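Local coordinates for ribosome maturation protein SDO1 homolog (Methanothermobacter thermautotrophicus, PDB 2WBM) that probably binds the ribosome and RNA and takes part in ribosome maturation, as an archaeal relative of the Shwachman-Bodian-Diamond syndrome protein, at residues I29-E33 with P98-R102; L64-V69 with P93-T97; M116-R121 with V157-V163. All blocks are in the same frame, centred on the assembly; numbering follows the deposited sequence. Where two conformers were deposited one is given.

Contact 1: I29-E33 with P98-R102; sequences IARLE and PVILR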
ATOM      1  N   ILE A  29      -9.203   6.497  16.686  1.00  9.42           N
ATOM      2  CA  ILE A  29      -9.968   5.787  17.680  1.00 12.99           C
ATOM      3  C   ILE A  29     -10.695   4.612  17.045  1.00 14.23           C
ATOM      4  O   ILE A  29     -11.312   4.768  15.985  1.00 13.41           O
ATOM      5  CB  ILE A  29     -10.969   6.764  18.323  1.00 15.28           C
ATOM      6  CG1 ILE A  29     -10.200   7.756  19.209  1.00 15.72           C
ATOM      7  CG2 ILE A  29     -12.051   5.995  19.117  1.00 13.19           C
ATOM      8  CD1 ILE A  29     -11.022   8.972  19.620  1.00 17.11           C
ATOM      9  N   ALA A  30     -10.587   3.437  17.657  1.00 11.67           N
ATOM     10  CA  ALA A  30     -11.476   2.325  17.320  1.00 12.79           C
ATOM     11  C   ALA A  30     -12.523   2.257  18.422  1.00 12.38           C
ATOM     12  O   ALA A  30     -12.186   2.263  19.615  1.00 15.32           O
ATOM     13  CB  ALA A  30     -10.695   0.998  17.205  1.00 13.85           C
ATOM     14  N   ARG A  31     -13.783   2.222  18.025  1.00 11.17           N
ATOM     15  CA  ARG A  31     -14.911   2.347  18.942  1.00 13.05           C
ATOM     16  C   ARG A  31     -15.850   1.155  18.785  1.00 14.67           C
ATOM     17  O   ARG A  31     -16.144   0.734  17.666  1.00 14.40           O
ATOM     18  CB  ARG A  31     -15.693   3.622  18.584  1.00 11.14           C
ATOM     19  CG  ARG A  31     -16.988   3.795  19.354  1.00 11.71           C
ATOM     20  CD  ARG A  31     -17.719   5.005  18.870  1.00 11.15           C
ATOM     21  NE  ARG A  31     -17.051   6.248  19.265  1.00 12.10           N
ATOM     22  CZ  ARG A  31     -17.333   7.452  18.761  1.00 13.74           C
ATOM     23  NH1 ARG A  31     -18.286   7.618  17.833  1.00 13.65           N
ATOM     24  NH2 ARG A  31     -16.678   8.517  19.212  1.00 16.57           N
ATOM     25  N   LEU A  32     -16.330   0.623  19.906  1.00 11.10           N
ATOM     26  CA  LEU A  32     -17.376  -0.368  19.882  1.00 12.84           C
ATOM     27  C   LEU A  32     -18.449   0.041  20.888  1.00 13.20           C
ATOM     28  O   LEU A  32     -18.118   0.355  22.039  1.00 12.73           O
ATOM     29  CB  LEU A  32     -16.800  -1.739  20.244  1.00 12.00           C
ATOM     30  CG  LEU A  32     -17.818  -2.891  20.263  1.00 13.58           C
ATOM     31  CD1 LEU A  32     -18.473  -3.082  18.911  1.00 17.37           C
ATOM     32  CD2 LEU A  32     -17.104  -4.187  20.680  1.00 16.15           C
ATOM     33  N   GLU A  33     -19.708   0.035  20.456  1.00 11.59           N
ATOM     34  CA  GLU A  33     -20.845   0.355  21.339  1.00 12.17           C
ATOM     35  C   GLU A  33     -21.618  -0.892  21.711  1.00 14.29           C
ATOM     36  O   GLU A  33     -21.973  -1.686  20.838  1.00 13.77           O
ATOM     37  CB  GLU A  33     -21.814   1.334  20.672  1.00 14.58           C
ATOM     38  CG  GLU A  33     -21.209   2.672  20.370  1.00 21.49           C
ATOM     39  CD  GLU A  33     -22.244   3.732  20.043  1.00 29.11           C
ATOM     40  OE1 GLU A  33     -23.464   3.451  20.121  1.00 35.24           O
ATOM     41  OE2 GLU A  33     -21.827   4.856  19.704  1.00 29.90           O
ATOM     42  N   PRO A  98      -8.822  -6.585  20.462  1.00 12.52           N
ATOM     43  CA  PRO A  98      -9.108  -7.292  19.193  1.00 13.06           C
ATOM     44  C   PRO A  98     -10.592  -7.312  18.860  1.00 12.42           C
ATOM     45  O   PRO A  98     -10.947  -7.257  17.678  1.00 11.12           O
ATOM     46  CB  PRO A  98      -8.622  -8.718  19.459  1.00 12.96           C
ATOM     47  CG  PRO A  98      -7.567  -8.569  20.505  1.00 15.48           C
ATOM     48  CD  PRO A  98      -8.027  -7.432  21.377  1.00 12.81           C
ATOM     49  N   VAL A  99     -11.449  -7.376  19.882  1.00 11.76           N
ATOM     50  CA  VAL A  99     -12.908  -7.337  19.659  1.00 11.14           C
ATOM     51  C   VAL A  99     -13.334  -5.947  19.153  1.00 12.46           C
ATOM     52  O   VAL A  99     -14.107  -5.833  18.187  1.00 13.16           O
ATOM     53  CB  VAL A  99     -13.713  -7.732  20.922  1.00 10.50           C
ATOM     54  CG1 VAL A  99     -15.210  -7.784  20.603  1.00 14.75           C
ATOM     55  CG2 VAL A  99     -13.236  -9.106  21.434  1.00 10.13           C
ATOM     56  N   ILE A 100     -12.802  -4.902  19.773  1.00 11.98           N
ATOM     57  CA  ILE A 100     -13.120  -3.541  19.331  1.00 12.50           C
ATOM     58  C   ILE A 100     -12.648  -3.347  17.884  1.00 14.21           C
ATOM     59  O   ILE A 100     -13.392  -2.832  17.038  1.00 13.52           O
ATOM     60  CB  ILE A 100     -12.544  -2.463  20.253  1.00 13.33           C
ATOM     61  CG1 ILE A 100     -13.171  -2.569  21.648  1.00 14.80           C
ATOM     62  CG2 ILE A 100     -12.807  -1.072  19.659  1.00 13.58           C
ATOM     63  CD1 ILE A 100     -12.611  -1.558  22.656  1.00 18.16           C
ATOM     64  N   LEU A 101     -11.426  -3.785  17.588  1.00 13.39           N
ATOM     65  CA  LEU A 101     -10.895  -3.658  16.219  1.00 14.24           C
ATOM     66  C   LEU A 101     -11.691  -4.430  15.167  1.00 15.03           C
ATOM     67  O   LEU A 101     -11.928  -3.944  14.040  1.00 15.21           O
ATOM     68  CB  LEU A 101      -9.419  -4.076  16.177  1.00 14.65           C
ATOM     69  CG  LEU A 101      -8.442  -3.094  16.838  1.00 14.49           C
ATOM     70  CD1 LEU A 101      -7.078  -3.737  16.982  1.00 16.01           C
ATOM     71  CD2 LEU A 101      -8.348  -1.786  16.031  1.00 19.29           C
ATOM     72  N   ARG A 102     -12.107  -5.643  15.519  1.00 12.58           N
ATOM     73  CA  ARG A 102     -12.751  -6.495  14.547  1.00 13.61           C
ATOM     74  C   ARG A 102     -14.242  -6.233  14.393  1.00 13.36           C
ATOM     75  O   ARG A 102     -14.778  -6.448  13.320  1.00 12.29           O
ATOM     76  CB  ARG A 102     -12.478  -7.967  14.859  1.00 13.79           C
ATOM     77  CG  ARG A 102     -11.038  -8.355  14.558  1.00 16.64           C
ATOM     78  CD  ARG A 102     -10.671  -9.655  15.239  1.00 20.81           C
ATOM     79  NE  ARG A 102      -9.333 -10.111  14.862  1.00 23.20           N
ATOM     80  CZ  ARG A 102      -8.555 -10.860  15.636  1.00 18.04           C
ATOM     81  NH1 ARG A 102      -8.971 -11.230  16.838  1.00 13.56           N
ATOM     82  NH2 ARG A 102      -7.359 -11.236  15.212  1.00 14.92           N
TER
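Ile100 sends CG1 anti to its carbonyl carbon (chi1 -64°), which leaves CG2 beside that carbon and aimed at the backbone of Ala30, while Leu32 turns CG anti to its backbone N (chi1 180°), which brings CD2 to Val99. With these torsions, helix 93-103 packs on one face of the antiparallel sheet of the SBDS N-terminal domain. Strand 28-34, the middle one of three, runs almost square to the helix: the segment axes make an angle of 92° and approach to 7.2 Å. No hydrogen bond joins the two segments, and the contact rests on apolar groups.

Ile100 lies over the strand with both branches in use. Its CG2 meets the CB of Ala30 at 3.8 Å and also lies against the peptide that follows, close to the N of Arg31, while CG1 touches the CB of Leu32 at 4.0 Å. The CB of Ala30 also receives CD2 of Leu101 at 3.8 Å. Leu101 starts out pointing away from the strand, and only the end of its side chain returns to it. The side chains of Leu32 and Val99 cross at an angle, CD2 of Leu32 lying 4.1 Å from CG1 of Val99.

Around this layer Phe88 of helix 81-88 packs on Leu32, Val99 and Ile100, and helix 45-52 adds Ala48 and Phe51 against Leu101. Arg31 points away from the helix and forms a salt bridge with Glu40 of the neighbouring strand. The nearest approach of all is between a methyl and a backbone oxygen: CG2 of Ile100 stands 3.4 Å from O of Ala30.

Contact 2: L64-V69 with P93-T97; sequences LAVQEV and PLEVT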
ATOM      1  N   LEU A  64      -1.875  -0.837  19.481  1.00 11.25           N
ATOM      2  CA  LEU A  64      -2.294   0.104  20.540  1.00 11.12           C
ATOM      3  C   LEU A  64      -1.284   1.202  20.814  1.00 10.96           C
ATOM      4  O   LEU A  64      -0.121   0.927  21.019  1.00 10.28           O
ATOM      5  CB  LEU A  64      -2.567  -0.648  21.848  1.00 10.85           C
ATOM      6  CG  LEU A  64      -3.875  -1.436  21.835  1.00 11.80           C
ATOM      7  CD1 LEU A  64      -3.828  -2.518  22.898  1.00 12.24           C
ATOM      8  CD2 LEU A  64      -5.094  -0.510  22.053  1.00 12.15           C
ATOM      9  N   ALA A  65      -1.755   2.449  20.857  1.00  9.98           N
ATOM     10  CA  ALA A  65      -0.918   3.578  21.283  1.00  8.62           C
ATOM     11  C   ALA A  65      -0.609   3.517  22.803  1.00  5.67           C
ATOM     12  O   ALA A  65       0.498   3.857  23.241  1.00  7.91           O
ATOM     13  CB  ALA A  65      -1.622   4.886  20.953  1.00  8.70           C
ATOM     14  N   VAL A  66      -1.623   3.113  23.565  1.00 11.05           N
ATOM     15  CA  VAL A  66      -1.515   2.830  25.010  1.00 10.39           C
ATOM     16  C   VAL A  66      -2.419   1.637  25.287  1.00  8.68           C
ATOM     17  O   VAL A  66      -3.445   1.459  24.623  1.00 10.40           O
ATOM     18  CB  VAL A  66      -1.957   4.040  25.915  1.00 10.30           C
ATOM     19  CG1 VAL A  66      -0.955   5.185  25.824  1.00 11.63           C
ATOM     20  CG2 VAL A  66      -3.376   4.521  25.547  1.00  9.28           C
ATOM     21  N   GLN A  67      -2.050   0.810  26.261  1.00  7.83           N
ATOM     22  CA  GLN A  67      -2.868  -0.369  26.571  1.00  9.74           C
ATOM     23  C   GLN A  67      -3.954  -0.013  27.576  1.00 11.35           C
ATOM     24  O   GLN A  67      -3.918  -0.463  28.718  1.00 10.75           O
ATOM     25  CB  GLN A  67      -1.992  -1.518  27.092  1.00 10.21           C
ATOM     26  CG  GLN A  67      -0.923  -1.950  26.102  1.00  8.64           C
ATOM     27  CD  GLN A  67      -0.124  -3.153  26.591  1.00 10.02           C
ATOM     28  OE1 GLN A  67      -0.343  -3.654  27.692  1.00 12.26           O
ATOM     29  NE2 GLN A  67       0.833  -3.595  25.783  1.00 11.14           N
ATOM     30  N   GLU A  68      -4.900   0.823  27.148  1.00 10.67           N
ATOM     31  CA  GLU A  68      -5.978   1.287  28.032  1.00 13.43           C
ATOM     32  C   GLU A  68      -7.255   1.289  27.224  1.00 14.10           C
ATOM     33  O   GLU A  68      -7.236   1.602  26.025  1.00 15.31           O
ATOM     34  CB  GLU A  68      -5.725   2.706  28.542  1.00 12.91           C
ATOM     35  CG  GLU A  68      -4.475   2.854  29.350  1.00 11.92           C
ATOM     36  CD  GLU A  68      -4.286   4.283  29.825  1.00 11.21           C
ATOM     37  OE1 GLU A  68      -4.102   5.153  28.952  1.00 13.20           O
ATOM     38  OE2 GLU A  68      -4.307   4.522  31.047  1.00  8.71           O
ATOM     39  N   VAL A  69      -8.354   0.928  27.871  1.00 11.79           N
ATOM     40  CA  VAL A  69      -9.661   0.959  27.218  1.00 12.07           C
ATOM     41  C   VAL A  69     -10.412   2.161  27.781  1.00 12.86           C
ATOM     42  O   VAL A  69     -10.571   2.317  29.006  1.00 12.51           O
ATOM     43  CB  VAL A  69     -10.452  -0.351  27.420  1.00 14.01           C
ATOM     44  CG1 VAL A  69     -11.827  -0.243  26.734  1.00 12.89           C
ATOM     45  CG2 VAL A  69      -9.660  -1.565  26.857  1.00 13.76           C
ATOM     46  N   PRO A  93      -7.135  -5.318  28.598  1.00 11.98           N
ATOM     47  CA  PRO A  93      -7.135  -4.476  27.377  1.00 14.51           C
ATOM     48  C   PRO A  93      -6.597  -5.189  26.132  1.00 14.24           C
ATOM     49  O   PRO A  93      -7.012  -4.864  25.021  1.00 13.67           O
ATOM     50  CB  PRO A  93      -6.198  -3.324  27.749  1.00 15.37           C
ATOM     51  CG  PRO A  93      -6.359  -3.207  29.235  1.00 13.92           C
ATOM     52  CD  PRO A  93      -6.411  -4.660  29.705  1.00 13.18           C
ATOM     53  N   LEU A  94      -5.688  -6.152  26.315  1.00 13.23           N
ATOM     54  CA  LEU A  94      -5.136  -6.885  25.171  1.00 13.19           C
ATOM     55  C   LEU A  94      -6.129  -7.928  24.642  1.00 13.18           C
ATOM     56  O   LEU A  94      -5.971  -8.427  23.531  1.00 12.07           O
ATOM     57  CB  LEU A  94      -3.781  -7.525  25.518  1.00 11.75           C
ATOM     58  CG  LEU A  94      -2.678  -6.505  25.879  1.00 12.40           C
ATOM     59  CD1 LEU A  94      -1.362  -7.172  26.251  1.00  9.43           C
ATOM     60  CD2 LEU A  94      -2.459  -5.473  24.753  1.00 12.15           C
ATOM     61  N   GLU A  95      -7.140  -8.250  25.445  1.00 12.36           N
ATOM     62  CA  GLU A  95      -8.181  -9.189  25.017  1.00 11.97           C
ATOM     63  C   GLU A  95      -9.421  -8.427  24.541  1.00 12.78           C
ATOM     64  O   GLU A  95     -10.149  -8.898  23.669  1.00 13.01           O
ATOM     65  CB  GLU A  95      -8.526 -10.191  26.126  1.00  9.28           C
ATOM     66  CG  GLU A  95      -7.393 -11.182  26.428  1.00 12.44           C
ATOM     67  CD  GLU A  95      -7.682 -12.118  27.595  1.00 20.41           C
ATOM     68  OE1 GLU A  95      -8.729 -11.971  28.262  1.00 23.34           O
ATOM     69  OE2 GLU A  95      -6.848 -13.016  27.853  1.00 23.63           O
ATOM     70  N   VAL A  96      -9.649  -7.248  25.102  1.00 11.67           N
ATOM     71  CA  VAL A  96     -10.766  -6.409  24.670  1.00 12.67           C
ATOM     72  C   VAL A  96     -10.493  -5.781  23.296  1.00 13.35           C
ATOM     73  O   VAL A  96     -11.379  -5.720  22.435  1.00 13.37           O
ATOM     74  CB  VAL A  96     -11.081  -5.325  25.724  1.00 11.89           C
ATOM     75  CG1 VAL A  96     -12.084  -4.292  25.174  1.00 12.91           C
ATOM     76  CG2 VAL A  96     -11.615  -5.976  26.999  1.00 11.90           C
ATOM     77  N   THR A  97      -9.270  -5.296  23.109  1.00 14.90           N
ATOM     78  CA  THR A  97      -8.922  -4.543  21.900  1.00 13.58           C
ATOM     79  C   THR A  97      -9.182  -5.286  20.566  1.00 12.97           C
ATOM     80  O   THR A  97      -9.717  -4.671  19.631  1.00 13.10           O
ATOM     81  CB  THR A  97      -7.478  -3.998  21.986  1.00 14.80           C
ATOM     82  OG1 THR A  97      -7.410  -3.028  23.034  1.00 14.55           O
ATOM     83  CG2 THR A  97      -7.053  -3.369  20.667  1.00 12.72           C
TER
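Leu64 and Thr97 meet end to end: both methyls of Leu64 lie 3.6 Å from OG1 of Thr97, and CD2 of Leu64 is also 3.7 Å from CG2 of Thr97. Among purely apolar pairs, CD1 of Leu64 lies 3.7 Å from CD2 of Leu94. Further along the loop, Val69 has CG2 anti to its carbonyl carbon, and this methyl meets both CB of Pro93 and CG1 of Val96, each at 4.0 Å.

The contact fastens the loop after helix 60-63 to the first turn of helix 93-103 in the SBDS N-terminal domain. Val41 and Phe39 of strand 37-43 touch Leu64 and Val69, respectively.

Gln67, the centre of an inverse gamma turn, extends its side chain across Leu94, bringing its CD 3.8 Å from CD2 of Leu94. The backbone O of Gln67 lies 3.7 Å from CG of Pro93.

Hydrogen bonds stay within the helix. The carbonyl O of Pro93 accepts from OG1 of Thr97 at 2.7 Å and from N of the same residue at 3.0 Å, the two donors arriving from opposite faces of the carbonyl plane.

Contact 3: M116-R121 with V157-V163; sequences MIEDKR and VDPFKTV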
ATOM      1  N   MET A 116      -5.503  11.540   5.366  1.00 11.77           N
ATOM      2  CA  MET A 116      -5.488  10.119   5.015  1.00 14.71           C
ATOM      3  C   MET A 116      -6.011   9.853   3.604  1.00 15.29           C
ATOM      4  O   MET A 116      -5.421   9.047   2.865  1.00 13.33           O
ATOM      5  CB  MET A 116      -6.246   9.289   6.053  1.00 13.15           C
ATOM      6  CG  MET A 116      -5.543   9.278   7.426  1.00 16.87           C
ATOM      7  SD  MET A 116      -6.614   8.704   8.773  1.00 17.88           S
ATOM      8  CE  MET A 116      -6.483   6.918   8.618  1.00 18.93           C
ATOM      9  N   ILE A 117      -7.108  10.507   3.228  1.00 14.59           N
ATOM     10  CA  ILE A 117      -7.618  10.371   1.860  1.00 15.49           C
ATOM     11  C   ILE A 117      -6.562  10.832   0.856  1.00 16.52           C
ATOM     12  O   ILE A 117      -6.290  10.123  -0.114  1.00 16.61           O
ATOM     13  CB  ILE A 117      -8.944  11.129   1.632  1.00 12.70           C
ATOM     14  CG1 ILE A 117     -10.072  10.414   2.391  1.00 14.00           C
ATOM     15  CG2 ILE A 117      -9.278  11.190   0.114  1.00 14.55           C
ATOM     16  CD1 ILE A 117     -11.394  11.214   2.407  1.00 11.89           C
ATOM     17  N   GLU A 118      -5.964  11.996   1.097  1.00 13.91           N
ATOM     18  CA  GLU A 118      -4.990  12.549   0.163  1.00 15.75           C
ATOM     19  C   GLU A 118      -3.786  11.613   0.024  1.00 16.62           C
ATOM     20  O   GLU A 118      -3.342  11.333  -1.095  1.00 14.99           O
ATOM     21  CB  GLU A 118      -4.552  13.953   0.591  1.00 15.77           C
ATOM     22  CG  GLU A 118      -3.648  14.695  -0.440  1.00 23.10           C
ATOM     23  CD  GLU A 118      -4.075  14.493  -1.912  1.00 34.34           C
ATOM     24  OE1 GLU A 118      -5.250  14.764  -2.275  1.00 30.13           O
ATOM     25  OE2 GLU A 118      -3.219  14.060  -2.717  1.00 38.73           O
ATOM     26  N   ASP A 119      -3.293  11.120   1.164  1.00 14.16           N
ATOM     27  CA  ASP A 119      -2.160  10.204   1.199  1.00 15.26           C
ATOM     28  C   ASP A 119      -2.471   8.924   0.418  1.00 15.78           C
ATOM     29  O   ASP A 119      -1.661   8.493  -0.424  1.00 17.09           O
ATOM     30  CB  ASP A 119      -1.778   9.870   2.642  1.00 15.20           C
ATOM     31  CG  ASP A 119      -0.604   8.887   2.730  1.00 22.54           C
ATOM     32  OD1 ASP A 119       0.546   9.280   2.409  1.00 23.52           O
ATOM     33  OD2 ASP A 119      -0.839   7.717   3.114  1.00 24.91           O
ATOM     34  N   LYS A 120      -3.629   8.322   0.694  1.00 14.70           N
ATOM     35  CA  LYS A 120      -4.008   7.086   0.026  1.00 15.57           C
ATOM     36  C   LYS A 120      -4.316   7.293  -1.449  1.00 16.54           C
ATOM     37  O   LYS A 120      -3.956   6.452  -2.267  1.00 16.10           O
ATOM     38  CB  LYS A 120      -5.142   6.370   0.760  1.00 16.49           C
ATOM     39  CG  LYS A 120      -4.650   5.831   2.108  1.00 18.66           C
ATOM     40  CD  LYS A 120      -5.590   4.863   2.734  1.00 19.44           C
ATOM     41  CE  LYS A 120      -4.964   4.225   3.983  1.00 19.10           C
ATOM     42  NZ  LYS A 120      -4.895   5.193   5.128  1.00 22.89           N
ATOM     43  N   ARG A 121      -4.947   8.419  -1.788  1.00 14.66           N
ATOM     44  CA  ARG A 121      -5.243   8.756  -3.187  0.50 14.41           C
ATOM     45  C   ARG A 121      -3.961   8.717  -4.021  1.00 14.76           C
ATOM     46  O   ARG A 121      -3.902   8.076  -5.076  1.00 14.27           O
ATOM     47  CB  ARG A 121      -5.897  10.144  -3.274  0.50 12.98           C
ATOM     48  CG  ARG A 121      -6.362  10.554  -4.666  0.50 13.74           C
ATOM     49  CD  ARG A 121      -6.896  11.992  -4.685  0.50  7.76           C
ATOM     50  NE  ARG A 121      -5.812  12.969  -4.669  0.50 14.69           N
ATOM     51  CZ  ARG A 121      -5.168  13.396  -5.751  0.50 14.32           C
ATOM     52  NH1 ARG A 121      -5.509  12.955  -6.955  0.50  6.72           N
ATOM     53  NH2 ARG A 121      -4.189  14.280  -5.629  0.50 15.97           N
ATOM     54  N   VAL A 157     -11.933   7.854  -2.649  1.00 15.54           N
ATOM     55  CA  VAL A 157     -10.911   7.123  -1.917  1.00 15.51           C
ATOM     56  C   VAL A 157     -11.286   7.096  -0.419  1.00 16.04           C
ATOM     57  O   VAL A 157     -11.693   8.115   0.141  1.00 17.18           O
ATOM     58  CB  VAL A 157      -9.507   7.739  -2.160  1.00 16.24           C
ATOM     59  CG1 VAL A 157      -8.461   7.203  -1.181  1.00 14.38           C
ATOM     60  CG2 VAL A 157      -9.056   7.499  -3.613  1.00 16.45           C
ATOM     61  N   ASP A 158     -11.187   5.922   0.197  1.00 14.78           N
ATOM     62  CA  ASP A 158     -11.455   5.777   1.633  1.00 14.82           C
ATOM     63  C   ASP A 158     -10.237   6.218   2.431  1.00 13.81           C
ATOM     64  O   ASP A 158      -9.106   5.906   2.057  1.00 14.51           O
ATOM     65  CB  ASP A 158     -11.767   4.321   1.963  1.00 15.71           C
ATOM     66  CG  ASP A 158     -12.350   4.161   3.346  1.00 19.16           C
ATOM     67  OD1 ASP A 158     -13.557   4.431   3.486  1.00 16.65           O
ATOM     68  OD2 ASP A 158     -11.606   3.799   4.290  1.00 15.76           O
ATOM     69  N   PRO A 159     -10.453   6.913   3.569  1.00 15.23           N
ATOM     70  CA  PRO A 159      -9.319   7.299   4.411  1.00 15.31           C
ATOM     71  C   PRO A 159      -8.611   6.112   5.098  1.00 15.88           C
ATOM     72  O   PRO A 159      -7.416   6.200   5.393  1.00 16.85           O
ATOM     73  CB  PRO A 159      -9.974   8.187   5.483  1.00 15.30           C
ATOM     74  CG  PRO A 159     -11.419   7.701   5.529  1.00 16.13           C
ATOM     75  CD  PRO A 159     -11.731   7.452   4.082  1.00 14.19           C
ATOM     76  N   PHE A 160      -9.333   5.015   5.345  1.00 12.35           N
ATOM     77  CA  PHE A 160      -8.841   3.983   6.265  1.00 14.27           C
ATOM     78  C   PHE A 160      -8.434   2.663   5.609  1.00 13.76           C
ATOM     79  O   PHE A 160      -7.410   2.073   5.981  1.00 14.61           O
ATOM     80  CB  PHE A 160      -9.869   3.728   7.380  1.00 11.61           C
ATOM     81  CG  PHE A 160      -9.432   2.699   8.398  1.00 11.42           C
ATOM     82  CD1 PHE A 160      -8.476   3.016   9.368  1.00 13.95           C
ATOM     83  CD2 PHE A 160      -9.970   1.409   8.385  1.00 11.02           C
ATOM     84  CE1 PHE A 160      -8.056   2.068  10.303  1.00 13.18           C
ATOM     85  CE2 PHE A 160      -9.567   0.455   9.318  1.00  8.24           C
ATOM     86  CZ  PHE A 160      -8.605   0.787  10.291  1.00 11.99           C
ATOM     87  N   LYS A 161      -9.249   2.180   4.673  1.00 15.94           N
ATOM     88  CA  LYS A 161      -8.976   0.919   3.980  1.00 14.81           C
ATOM     89  C   LYS A 161      -7.562   0.929   3.419  1.00 15.28           C
ATOM     90  O   LYS A 161      -7.096   1.948   2.928  1.00 12.76           O
ATOM     91  CB  LYS A 161      -9.967   0.714   2.837  1.00 16.04           C
ATOM     92  CG  LYS A 161     -11.393   0.463   3.296  1.00 19.56           C
ATOM     93  CD  LYS A 161     -12.288   0.177   2.113  1.00 26.22           C
ATOM     94  CE  LYS A 161     -13.750   0.137   2.524  1.00 30.10           C
ATOM     95  NZ  LYS A 161     -14.609   0.032   1.312  1.00 26.75           N
ATOM     96  N   THR A 162      -6.874  -0.204   3.500  1.00 14.34           N
ATOM     97  CA  THR A 162      -5.491  -0.263   3.012  1.00 14.73           C
ATOM     98  C   THR A 162      -5.386   0.093   1.526  1.00 15.27           C
ATOM     99  O   THR A 162      -6.315  -0.141   0.736  1.00 14.57           O
ATOM    100  CB  THR A 162      -4.861  -1.628   3.248  1.00 15.19           C
ATOM    101  OG1 THR A 162      -5.570  -2.614   2.487  1.00 16.12           O
ATOM    102  CG2 THR A 162      -4.896  -2.000   4.750  1.00 14.29           C
ATOM    103  N   VAL A 163      -4.255   0.679   1.153  1.00 16.70           N
ATOM    104  CA  VAL A 163      -3.974   0.955  -0.261  1.00 17.22           C
ATOM    105  C   VAL A 163      -4.137  -0.313  -1.114  1.00 18.42           C
ATOM    106  O   VAL A 163      -4.760  -0.262  -2.174  1.00 19.26           O
ATOM    107  CB  VAL A 163      -2.573   1.589  -0.444  1.00 18.39           C
ATOM    108  CG1 VAL A 163      -2.189   1.645  -1.914  1.00 15.83           C
ATOM    109  CG2 VAL A 163      -2.561   2.981   0.145  1.00 18.29           C
TER
HETATM  110  O   HOH W   1      -5.270   2.823   7.373  1.00 17.44           O
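The helical segment 116-121 and the irregular loop 157-163 come close at Ile117 and Pro159, whose CA atoms are 4.3 Å apart, and again at Lys120 and Val163. The loop bends at Asp158, whose OD2 accepts from N of Phe160, an Asx turn, and from N of Lys161, which completes an Asx motif; the first donor stands above the carboxylate plane and the second on the anti side.

Lys120 runs along the loop's carbonyl oxygens. Its aliphatic chain crosses Val163, with CG 4.0 Å from CG2 of that residue, and its CD lies 3.3 Å from O of Lys161. A turn at chi4 (73°) then brings NZ to O of Pro159, a hydrogen bond of 2.7 Å with the donor tilted 27° from the carbonyl plane. A water that donates to O of Phe160 also accepts a weak bond from NZ of this buried lysine.

Ile117 lies side by side with Pro159, CG1 to CD 3.8 Å. Ile117 and Val157 pass antiparallel, while CG1 of Val157 lies 3.9 Å from CB of Lys120 and 3.8 Å from N of Arg121. Met116 covers the same proline, its CB 3.9 Å from CB of Pro159, and its CE reaches the edge of the Phe160 ring near the ring plane.

Thr162 N-caps helix 163-174 through OG1. The contact joins long helix 110-131 to the loop leading into helix 163-174 of SBDS domain II, where Phe160 touches Ala49 and Arg52 of helix 45-52 from the SBDS N-terminal domain.

Overall arrangement
Contacts 1 and 2 share helix 93-103 and belong to the SBDS N-terminal domain, their centres 10 Å apart, with contact 2 nested inside the chain loop that contact 1 closes. Both are partly buried and chiefly apolar, without a hydrogen bond between their segments; the first lays the helix over a strand, the second ties its beginning to a loop. Contact 3 follows later in the chain, its centre about 20 Å from that of contact 1. It is a surface contact between a long helix and a loop, and it adds polar chemistry: a lysine-to-carbonyl hydrogen bond and a water. Helix 45-52 touches both contact 1 and contact 3.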